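Local atomic coordinates of restriction endonuclease r.bpuji (Bacillus pumilus, PDB entry 2VLA), a protein that recognises a specific DNA sequence through this N-terminal recognition domain and, as the whole enzyme, probably cleaves DNA as an endonuclease. Residues Met1-Glu6 against Leu165-Val170; Ile153-Asp158 against Glu179-Ile184; Ala30-Asp35 against Lys46-Arg51. One frame throughout, in Å; residues are numbered along the deposited sequence.

Contact 1. Residues Met1-Glu6 against Leu165-Val170; sequences MNYNPE and LNSLQV
With CG set beside its backbone N (chi1 -71°) and the chain extended beyond it, Gln-169 reaches out from the short helix 168-171 to the chain terminus, where Tyr-3, its CG anti to the backbone N (chi1 171°), brings the CE1 edge of its ring to Ser-167 and Val-170. The amide oxygen of Gln-169 makes the one direct hydrogen bond between the two segments. Asn-4 N donates to Gln-169 OE1 over 2.9 Å, nearly straight at 170° at the hydrogen, although the donor stands above the carbonyl plane rather than on a lone pair. The same OE1 lies 3.5 Å from Tyr-3 CA, and it takes up the N-H of Asn-4 in a segment without regular helix or strand.

Ser-167 supplies a second, water-mediated link. As the N-cap of the helix, its OG accepts from Val-170 N (3.2 Å) and also donates to a water 2.8 Å away. The water accepts a second hydrogen bond from Gln-169 N and donates one to Asn-4 O at 2.8 Å. A single molecule thereby joins the start of the helix to the terminal segment. Ser-167 OG also sits at the edge of the tyrosine ring, in its plane, 3.7 Å from Tyr-3 CE1, while Val-170 CG2 meets the same CE1 obliquely at 3.9 Å. Pro-5 CD lies over one ring face, 3.8 Å above the plane. Just before the proline, Asn-4 OD1 accepts from Glu-6 N, two residues on, in an Asx turn.

Beyond the pair, Tyr-3 OH bonds to Tyr-163 O near the end of helix 157-165, and the ring also rests on Glu-179, Val-180 and Lys-183. The N-terminal segment is thus packed among helices 157-165, 168-171 and 177-189.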
loop_
_atom_site.group_PDB
_atom_site.type_symbol
_atom_site.label_atom_id
_atom_site.label_comp_id
_atom_site.label_asym_id
_atom_site.label_seq_id
_atom_site.Cartn_x
_atom_site.Cartn_y
_atom_site.Cartn_z
ATOM N N MET A 1 11.701 15.177 -16.960
ATOM C CA MET A 1 12.429 16.467 -17.105
ATOM C C MET A 1 11.846 17.517 -16.177
ATOM O O MET A 1 10.654 17.498 -15.871
ATOM N N ASN A 2 12.695 18.430 -15.727
ATOM C CA ASN A 2 12.265 19.514 -14.889
ATOM C C ASN A 2 11.642 18.993 -13.610
ATOM O O ASN A 2 10.670 19.546 -13.124
ATOM C CB ASN A 2 11.263 20.402 -15.633
ATOM C CG ASN A 2 11.907 21.194 -16.757
ATOM O OD1 ASN A 2 13.059 21.622 -16.651
ATOM N ND2 ASN A 2 11.162 21.401 -17.838
ATOM N N TYR A 3 12.217 17.917 -13.073
ATOM C CA TYR A 3 11.783 17.375 -11.795
ATOM C C TYR A 3 11.891 18.424 -10.721
ATOM O O TYR A 3 12.964 18.988 -10.494
ATOM C CB TYR A 3 12.636 16.166 -11.433
ATOM C CG TYR A 3 12.427 15.624 -10.014
ATOM C CD1 TYR A 3 11.161 15.376 -9.515
ATOM C CD2 TYR A 3 13.512 15.294 -9.228
ATOM C CE1 TYR A 3 10.992 14.851 -8.207
ATOM C CE2 TYR A 3 13.358 14.766 -7.980
ATOM C CZ TYR A 3 12.106 14.523 -7.480
ATOM O OH TYR A 3 11.996 13.995 -6.198
ATOM N N ASN A 4 10.760 18.720 -10.085
ATOM C CA ASN A 4 10.734 19.643 -8.983
ATOM C C ASN A 4 9.980 19.041 -7.845
ATOM O O ASN A 4 8.751 19.059 -7.829
ATOM C CB ASN A 4 10.080 20.960 -9.393
ATOM C CG ASN A 4 10.074 21.972 -8.277
ATOM O OD1 ASN A 4 10.700 21.765 -7.227
ATOM N ND2 ASN A 4 9.376 23.081 -8.487
ATOM N N PRO A 5 10.707 18.502 -6.867
ATOM C CA PRO A 5 10.068 17.871 -5.705
ATOM C C PRO A 5 9.380 18.862 -4.791
ATOM O O PRO A 5 8.695 18.463 -3.877
ATOM C CB PRO A 5 11.236 17.184 -4.998
ATOM C CG PRO A 5 12.423 17.971 -5.382
ATOM C CD PRO A 5 12.172 18.399 -6.809
ATOM N N GLU A 6 9.564 20.154 -5.028
ATOM C CA GLU A 6 8.924 21.153 -4.186
ATOM C C GLU A 6 7.402 21.027 -4.233
ATOM O O GLU A 6 6.735 21.385 -3.297
ATOM C CB GLU A 6 9.376 22.577 -4.563
ATOM C CG GLU A 6 10.662 22.999 -3.848
ATOM C CD GLU A 6 11.092 24.442 -4.140
ATOM O OE1 GLU A 6 10.252 25.252 -4.599
ATOM O OE2 GLU A 6 12.271 24.766 -3.880
ATOM N N LEU A 165 7.517 9.475 -2.223
ATOM C CA LEU A 165 6.155 9.111 -1.843
ATOM C C LEU A 165 5.255 10.298 -1.488
ATOM O O LEU A 165 4.035 10.138 -1.391
ATOM C CB LEU A 165 6.142 8.079 -0.730
ATOM C CG LEU A 165 6.474 6.654 -1.180
ATOM C CD1 LEU A 165 6.573 5.755 0.045
ATOM C CD2 LEU A 165 5.429 6.086 -2.169
ATOM N N ASN A 166 5.850 11.489 -1.331
ATOM C CA ASN A 166 5.093 12.720 -1.151
ATOM C C ASN A 166 5.339 13.741 -2.274
ATOM O O ASN A 166 4.937 14.872 -2.163
ATOM C CB ASN A 166 5.463 13.378 0.177
ATOM C CG ASN A 166 4.262 14.072 0.867
ATOM O OD1 ASN A 166 3.323 13.413 1.308
ATOM N ND2 ASN A 166 4.315 15.403 0.963
ATOM N N SER A 167 6.030 13.324 -3.337
ATOM C CA SER A 167 6.297 14.202 -4.485
ATOM C C SER A 167 5.156 14.107 -5.500
ATOM O O SER A 167 4.904 13.045 -6.054
ATOM C CB SER A 167 7.617 13.819 -5.166
ATOM O OG SER A 167 7.699 14.348 -6.524
ATOM N N LEU A 168 4.460 15.214 -5.715
ATOM C CA LEU A 168 3.364 15.227 -6.665
ATOM C C LEU A 168 3.806 14.730 -8.044
ATOM O O LEU A 168 3.119 13.911 -8.665
ATOM C CB LEU A 168 2.766 16.621 -6.771
ATOM C CG LEU A 168 1.653 16.763 -7.806
ATOM C CD1 LEU A 168 0.423 15.922 -7.422
ATOM C CD2 LEU A 168 1.273 18.259 -8.018
ATOM N N GLN A 169 4.937 15.223 -8.532
ATOM C CA GLN A 169 5.347 14.893 -9.898
ATOM C C GLN A 169 5.691 13.430 -10.046
ATOM O O GLN A 169 5.360 12.799 -11.057
ATOM C CB GLN A 169 6.510 15.769 -10.364
ATOM C CG GLN A 169 6.109 17.211 -10.616
ATOM C CD GLN A 169 7.268 18.078 -11.067
ATOM O OE1 GLN A 169 8.379 17.611 -11.204
ATOM N NE2 GLN A 169 6.990 19.360 -11.315
ATOM N N VAL A 170 6.321 12.852 -9.018
ATOM C CA VAL A 170 6.600 11.437 -9.054
ATOM C C VAL A 170 5.298 10.648 -9.040
ATOM O O VAL A 170 5.135 9.696 -9.795
ATOM C CB VAL A 170 7.508 11.005 -7.853
ATOM C CG1 VAL A 170 7.524 9.475 -7.714
ATOM C CG2 VAL A 170 8.909 11.560 -8.035
HETATM O O HOH W 1 8.050 17.552 -14.167
HETATM O O HOH W 2 6.993 16.961 -7.119
#

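Contact 2. Residues Ile153-Asp158 against Glu179-Ile184; sequences IQLSKD and EVIEKI
Ile-153 faces Ile-181 and Ile-184 where an extended segment enters helix 157-165, in a part of the recognition domain consistent with a winged-helix variant of the helix-turn-helix. The CG1 branch of Ile-153 lies between its backbone N and carbonyl carbon (chi1 67°), the crowded position, and from there CD1 reaches two side chains of helix 177-189. Ile-153 CD1 stands 4.2 Å from Ile-181 CG2 and 4.3 Å from Ile-184 CG2; Ile-153 and Ile-181 lie alongside one another, their chains running opposite ways.

Gln-154 turns elsewhere, its carbonyl accepting from Arg-188. Leu-155 then points back to the helix, in the alternation of an extended chain, and divides its two methyls between the same partners. Its backbone pairs with Val-230 of the hairpin 223-225/230-232, a strand-like link between this segment and the probable wing, and its side chain also leans on Val-144 of helix 137-150. The contact is thus made by four aliphatic side chains, three of them buried.

Ser-156 ends the extended part as N-cap of helix 157-165, OG accepting from Asp-159 N. Lys-157, modelled in two conformers, packs on a phosphate of the bound DNA in the one given, and the apolar contact is close to the DNA. Leu-155 CD1 is 4.2 Å from Ile-181 CD1, and the closest approach is Leu-155 CD2 to Ile-184 CD1, 3.8 Å.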
loop_
_atom_site.group_PDB
_atom_site.type_symbol
_atom_site.label_atom_id
_atom_site.label_comp_id
_atom_site.label_asym_id
_atom_site.label_seq_id
_atom_site.Cartn_x
_atom_site.Cartn_y
_atom_site.Cartn_z
ATOM N N ILE A 153 25.091 5.649 -3.912
ATOM C CA ILE A 153 24.547 6.346 -2.747
ATOM C C ILE A 153 23.481 5.497 -2.078
ATOM O O ILE A 153 22.973 4.526 -2.674
ATOM C CB ILE A 153 23.971 7.746 -3.086
ATOM C CG1 ILE A 153 22.728 7.627 -3.973
ATOM C CG2 ILE A 153 25.040 8.619 -3.753
ATOM C CD1 ILE A 153 21.897 8.879 -4.022
ATOM N N GLN A 154 23.185 5.822 -0.822
ATOM C CA GLN A 154 22.120 5.156 -0.118
ATOM C C GLN A 154 21.114 6.184 0.374
ATOM O O GLN A 154 21.465 7.334 0.594
ATOM C CB GLN A 154 22.692 4.363 1.050
ATOM C CG GLN A 154 23.621 3.246 0.594
ATOM C CD GLN A 154 24.391 2.641 1.711
ATOM O OE1 GLN A 154 25.118 3.331 2.426
ATOM N NE2 GLN A 154 24.269 1.329 1.865
ATOM N N LEU A 155 19.862 5.773 0.462
ATOM C CA LEU A 155 18.765 6.673 0.773
ATOM C C LEU A 155 18.198 6.424 2.155
ATOM O O LEU A 155 18.113 5.285 2.615
ATOM C CB LEU A 155 17.634 6.496 -0.244
ATOM C CG LEU A 155 18.015 6.677 -1.710
ATOM C CD1 LEU A 155 16.778 6.572 -2.535
ATOM C CD2 LEU A 155 18.685 8.000 -1.881
ATOM N N SER A 156 17.745 7.494 2.775
ATOM C CA SER A 156 17.048 7.412 4.044
ATOM C C SER A 156 15.552 7.331 3.811
ATOM O O SER A 156 15.056 7.592 2.702
ATOM C CB SER A 156 17.350 8.642 4.888
ATOM O OG SER A 156 16.712 9.784 4.321
ATOM N N LYS A 157 14.818 7.017 4.861
ATOM C CA LYS A 157 13.371 7.031 4.808
ATOM C C LYS A 157 12.851 8.423 4.473
ATOM O O LYS A 157 11.834 8.562 3.797
ATOM C CB LYS A 157 12.793 6.558 6.148
ATOM C CG LYS A 157 11.288 6.653 6.242
ATOM C CD LYS A 157 10.775 5.946 7.490
ATOM C CE LYS A 157 11.631 6.274 8.702
ATOM N NZ LYS A 157 11.026 7.345 9.543
ATOM N N ASP A 158 13.517 9.455 4.984
ATOM C CA ASP A 158 13.119 10.833 4.696
ATOM C C ASP A 158 13.325 11.180 3.214
ATOM O O ASP A 158 12.528 11.920 2.640
ATOM C CB ASP A 158 13.896 11.835 5.614
ATOM C CG ASP A 158 13.442 11.784 7.088
ATOM O OD1 ASP A 158 12.229 11.588 7.337
ATOM O OD2 ASP A 158 14.306 11.984 7.988
ATOM N N GLU A 179 16.243 10.671 -12.466
ATOM C CA GLU A 179 16.036 12.091 -12.141
ATOM C C GLU A 179 15.977 12.345 -10.639
ATOM O O GLU A 179 16.444 13.376 -10.165
ATOM C CB GLU A 179 14.765 12.602 -12.762
ATOM C CG GLU A 179 14.789 12.679 -14.234
ATOM C CD GLU A 179 13.457 13.146 -14.788
ATOM O OE1 GLU A 179 13.175 14.379 -14.711
ATOM O OE2 GLU A 179 12.667 12.290 -15.225
ATOM N N VAL A 180 15.336 11.435 -9.898
ATOM C CA VAL A 180 15.233 11.554 -8.459
ATOM C C VAL A 180 16.626 11.446 -7.853
ATOM O O VAL A 180 17.025 12.267 -7.031
ATOM C CB VAL A 180 14.314 10.457 -7.885
ATOM C CG1 VAL A 180 14.340 10.493 -6.356
ATOM C CG2 VAL A 180 12.889 10.644 -8.392
ATOM N N ILE A 181 17.376 10.439 -8.286
ATOM C CA ILE A 181 18.700 10.210 -7.764
ATOM C C ILE A 181 19.629 11.389 -8.063
ATOM O O ILE A 181 20.357 11.857 -7.196
ATOM C CB ILE A 181 19.272 8.907 -8.326
ATOM C CG1 ILE A 181 18.474 7.684 -7.756
ATOM C CG2 ILE A 181 20.782 8.805 -8.052
ATOM C CD1 ILE A 181 18.225 7.721 -6.256
ATOM N N GLU A 182 19.588 11.895 -9.275
ATOM C CA GLU A 182 20.436 13.032 -9.629
ATOM C C GLU A 182 20.103 14.276 -8.782
ATOM O O GLU A 182 21.000 14.993 -8.323
ATOM C CB GLU A 182 20.328 13.339 -11.132
ATOM C CG GLU A 182 21.034 12.283 -12.002
ATOM C CD GLU A 182 20.753 12.415 -13.512
ATOM O OE1 GLU A 182 19.793 13.110 -13.904
ATOM O OE2 GLU A 182 21.491 11.788 -14.303
ATOM N N LYS A 183 18.818 14.481 -8.507
ATOM C CA LYS A 183 18.389 15.606 -7.684
ATOM C C LYS A 183 18.859 15.449 -6.223
ATOM O O LYS A 183 19.315 16.418 -5.589
ATOM C CB LYS A 183 16.863 15.743 -7.753
ATOM C CG LYS A 183 16.273 16.788 -6.837
ATOM C CD LYS A 183 16.824 18.174 -7.095
ATOM C CE LYS A 183 16.127 19.201 -6.243
ATOM N NZ LYS A 183 16.855 20.495 -6.201
ATOM N N ILE A 184 18.768 14.234 -5.690
ATOM C CA ILE A 184 19.232 13.981 -4.325
ATOM C C ILE A 184 20.731 14.244 -4.235
ATOM O O ILE A 184 21.192 14.890 -3.321
ATOM C CB ILE A 184 18.883 12.544 -3.852
ATOM C CG1 ILE A 184 17.357 12.419 -3.686
ATOM C CG2 ILE A 184 19.613 12.203 -2.520
ATOM C CD1 ILE A 184 16.855 11.019 -3.355
#

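Contact 3. Residues Ala30-Asp35 against Lys46-Arg51; sequences ANIIDD and KDFNNR
Phe-48 and Arg-51, one turn apart on helix 41-56, meet Ile-32 of helix 22-36 from two directions. The two helix segments run roughly antiparallel, at 147°, with axes 10.0 Å apart, as in a helical hairpin. Phe-48, its CG anti to the backbone N, sends its ring down one flank of Ile-32, where Phe-48 CD2 lies 3.7 Å from Ile-32 CG2; the two side chains cross at about a right angle. Ile-33 CG1 comes to the ring edge at 4.3 Å from Phe-48 CE2.

Arg-51 then takes the other flank. Its CB rests 3.5 Å from Ile-32 CD1, and bends at chi2 and chi3 fold the chain back over the isoleucine, so that Ile-32 CG1 lies under one guanidinium face, 3.4 Å from its plane. In a salt bridge, Arg-51 NH1 (3.0 Å) and NH2 (3.1 Å) both donate to Asp-35 OD2 on its anti side, through bent bonds, with the carboxylate and guanidinium planes 44° apart. The guanidinium thus has the isoleucine on one face and the carboxylate at its edge.

Phe-48 also touches Arg-69 and Ala-73 of helix 62-76, while Ala-30 and Asn-31 of helix 22-36 touch helix 91-99.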
loop_
_atom_site.group_PDB
_atom_site.type_symbol
_atom_site.label_atom_id
_atom_site.label_comp_id
_atom_site.label_asym_id
_atom_site.label_seq_id
_atom_site.Cartn_x
_atom_site.Cartn_y
_atom_site.Cartn_z
ATOM N N ALA A 30 -7.138 -14.911 8.124
ATOM C CA ALA A 30 -7.275 -15.854 7.023
ATOM C C ALA A 30 -8.163 -17.031 7.415
ATOM O O ALA A 30 -9.002 -17.477 6.631
ATOM C CB ALA A 30 -5.914 -16.343 6.588
ATOM N N ASN A 31 -7.952 -17.554 8.610
ATOM C CA ASN A 31 -8.689 -18.734 9.058
ATOM C C ASN A 31 -10.121 -18.404 9.355
ATOM O O ASN A 31 -11.012 -19.193 9.073
ATOM C CB ASN A 31 -8.009 -19.379 10.261
ATOM C CG ASN A 31 -6.831 -20.243 9.857
ATOM O OD1 ASN A 31 -6.874 -20.919 8.819
ATOM N ND2 ASN A 31 -5.782 -20.213 10.635
ATOM N N ILE A 32 -10.353 -17.229 9.935
ATOM C CA ILE A 32 -11.715 -16.777 10.158
ATOM C C ILE A 32 -12.451 -16.696 8.816
ATOM O O ILE A 32 -13.545 -17.240 8.656
ATOM C CB ILE A 32 -11.756 -15.419 10.856
ATOM C CG1 ILE A 32 -11.239 -15.560 12.298
ATOM C CG2 ILE A 32 -13.196 -14.852 10.818
ATOM C CD1 ILE A 32 -10.965 -14.226 13.014
ATOM N N ILE A 33 -11.855 -16.012 7.860
ATOM C CA ILE A 33 -12.483 -15.837 6.555
ATOM C C ILE A 33 -12.711 -17.181 5.845
ATOM O O ILE A 33 -13.803 -17.457 5.350
ATOM C CB ILE A 33 -11.654 -14.888 5.682
ATOM C CG1 ILE A 33 -11.750 -13.467 6.235
ATOM C CG2 ILE A 33 -12.130 -14.915 4.232
ATOM C CD1 ILE A 33 -10.677 -12.525 5.701
ATOM N N ASP A 34 -11.699 -18.034 5.852
ATOM C CA ASP A 34 -11.798 -19.324 5.178
ATOM C C ASP A 34 -12.916 -20.185 5.807
ATOM O O ASP A 34 -13.647 -20.891 5.104
ATOM C CB ASP A 34 -10.459 -20.043 5.269
ATOM C CG ASP A 34 -10.446 -21.330 4.537
ATOM O OD1 ASP A 34 -10.759 -21.328 3.332
ATOM O OD2 ASP A 34 -10.059 -22.337 5.145
ATOM N N ASP A 35 -13.045 -20.105 7.136
ATOM C CA ASP A 35 -14.025 -20.909 7.861
ATOM C C ASP A 35 -15.457 -20.448 7.604
ATOM O O ASP A 35 -16.353 -21.276 7.370
ATOM C CB ASP A 35 -13.756 -20.846 9.352
ATOM C CG ASP A 35 -12.575 -21.697 9.774
ATOM O OD1 ASP A 35 -12.062 -22.485 8.937
ATOM O OD2 ASP A 35 -12.168 -21.588 10.959
ATOM N N LYS A 46 -21.036 -10.560 12.112
ATOM C CA LYS A 46 -21.171 -11.089 13.458
ATOM C C LYS A 46 -20.124 -12.151 13.719
ATOM O O LYS A 46 -19.431 -12.122 14.745
ATOM C CB LYS A 46 -22.576 -11.673 13.664
ATOM C CG LYS A 46 -22.747 -12.454 14.967
ATOM N N ASP A 47 -19.996 -13.082 12.781
ATOM C CA ASP A 47 -19.119 -14.223 12.953
ATOM C C ASP A 47 -17.643 -13.818 12.916
ATOM O O ASP A 47 -16.823 -14.342 13.675
ATOM C CB ASP A 47 -19.417 -15.275 11.890
ATOM C CG ASP A 47 -20.779 -15.944 12.092
ATOM O OD1 ASP A 47 -21.319 -15.879 13.226
ATOM O OD2 ASP A 47 -21.305 -16.520 11.123
ATOM N N PHE A 48 -17.308 -12.874 12.048
ATOM C CA PHE A 48 -15.946 -12.371 11.992
ATOM C C PHE A 48 -15.558 -11.727 13.327
ATOM O O PHE A 48 -14.533 -12.052 13.906
ATOM C CB PHE A 48 -15.787 -11.360 10.854
ATOM C CG PHE A 48 -14.398 -10.833 10.712
ATOM C CD1 PHE A 48 -13.953 -9.796 11.518
ATOM C CD2 PHE A 48 -13.533 -11.360 9.751
ATOM C CE1 PHE A 48 -12.671 -9.307 11.398
ATOM C CE2 PHE A 48 -12.243 -10.887 9.634
ATOM C CZ PHE A 48 -11.812 -9.850 10.452
ATOM N N ASN A 49 -16.391 -10.809 13.800
ATOM C CA ASN A 49 -16.107 -10.078 15.030
ATOM C C ASN A 49 -16.024 -11.006 16.245
ATOM O O ASN A 49 -15.170 -10.839 17.099
ATOM C CB ASN A 49 -17.183 -9.031 15.285
ATOM C CG ASN A 49 -17.029 -7.805 14.416
ATOM O OD1 ASN A 49 -16.276 -7.805 13.438
ATOM N ND2 ASN A 49 -17.754 -6.739 14.769
ATOM N N ASN A 50 -16.923 -11.982 16.310
ATOM C CA ASN A 50 -16.931 -12.931 17.417
ATOM C C ASN A 50 -15.658 -13.768 17.495
ATOM O O ASN A 50 -15.213 -14.123 18.587
ATOM C CB ASN A 50 -18.164 -13.843 17.346
ATOM C CG ASN A 50 -19.435 -13.149 17.825
ATOM O OD1 ASN A 50 -19.379 -12.136 18.518
ATOM N ND2 ASN A 50 -20.584 -13.695 17.450
ATOM N N ARG A 51 -15.071 -14.083 16.341
ATOM C CA ARG A 51 -13.798 -14.793 16.313
ATOM C C ARG A 51 -12.613 -13.855 16.612
ATOM O O ARG A 51 -11.717 -14.203 17.385
ATOM C CB ARG A 51 -13.589 -15.490 14.957
ATOM C CG ARG A 51 -14.506 -16.698 14.699
ATOM C CD ARG A 51 -13.871 -18.036 15.132
ATOM N NE ARG A 51 -12.579 -18.333 14.475
ATOM C CZ ARG A 51 -12.434 -19.050 13.349
ATOM N NH1 ARG A 51 -13.494 -19.534 12.707
ATOM N NH2 ARG A 51 -11.222 -19.272 12.862
#

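The three contacts illustrate how a mostly helical domain can be built from both sequence-local and long-range contacts. Contacts 1 and 2 are neighbours, their centres 12 Å apart, and touch through Tyr-3 and Met-1 against helix 177-189; their segments alternate along the chain, so the N-terminus is tied to a region about 160 residues later. Contact 3, early in sequence, lies across the chain's centre, about 43 Å from the centre of either, with no direct touch. It joins consecutive helices 22-36 and 41-56. By nearest atom, contact 2 comes within about 4 Å of the DNA, against about 9 Å for contact 3 and 11 Å for contact 1.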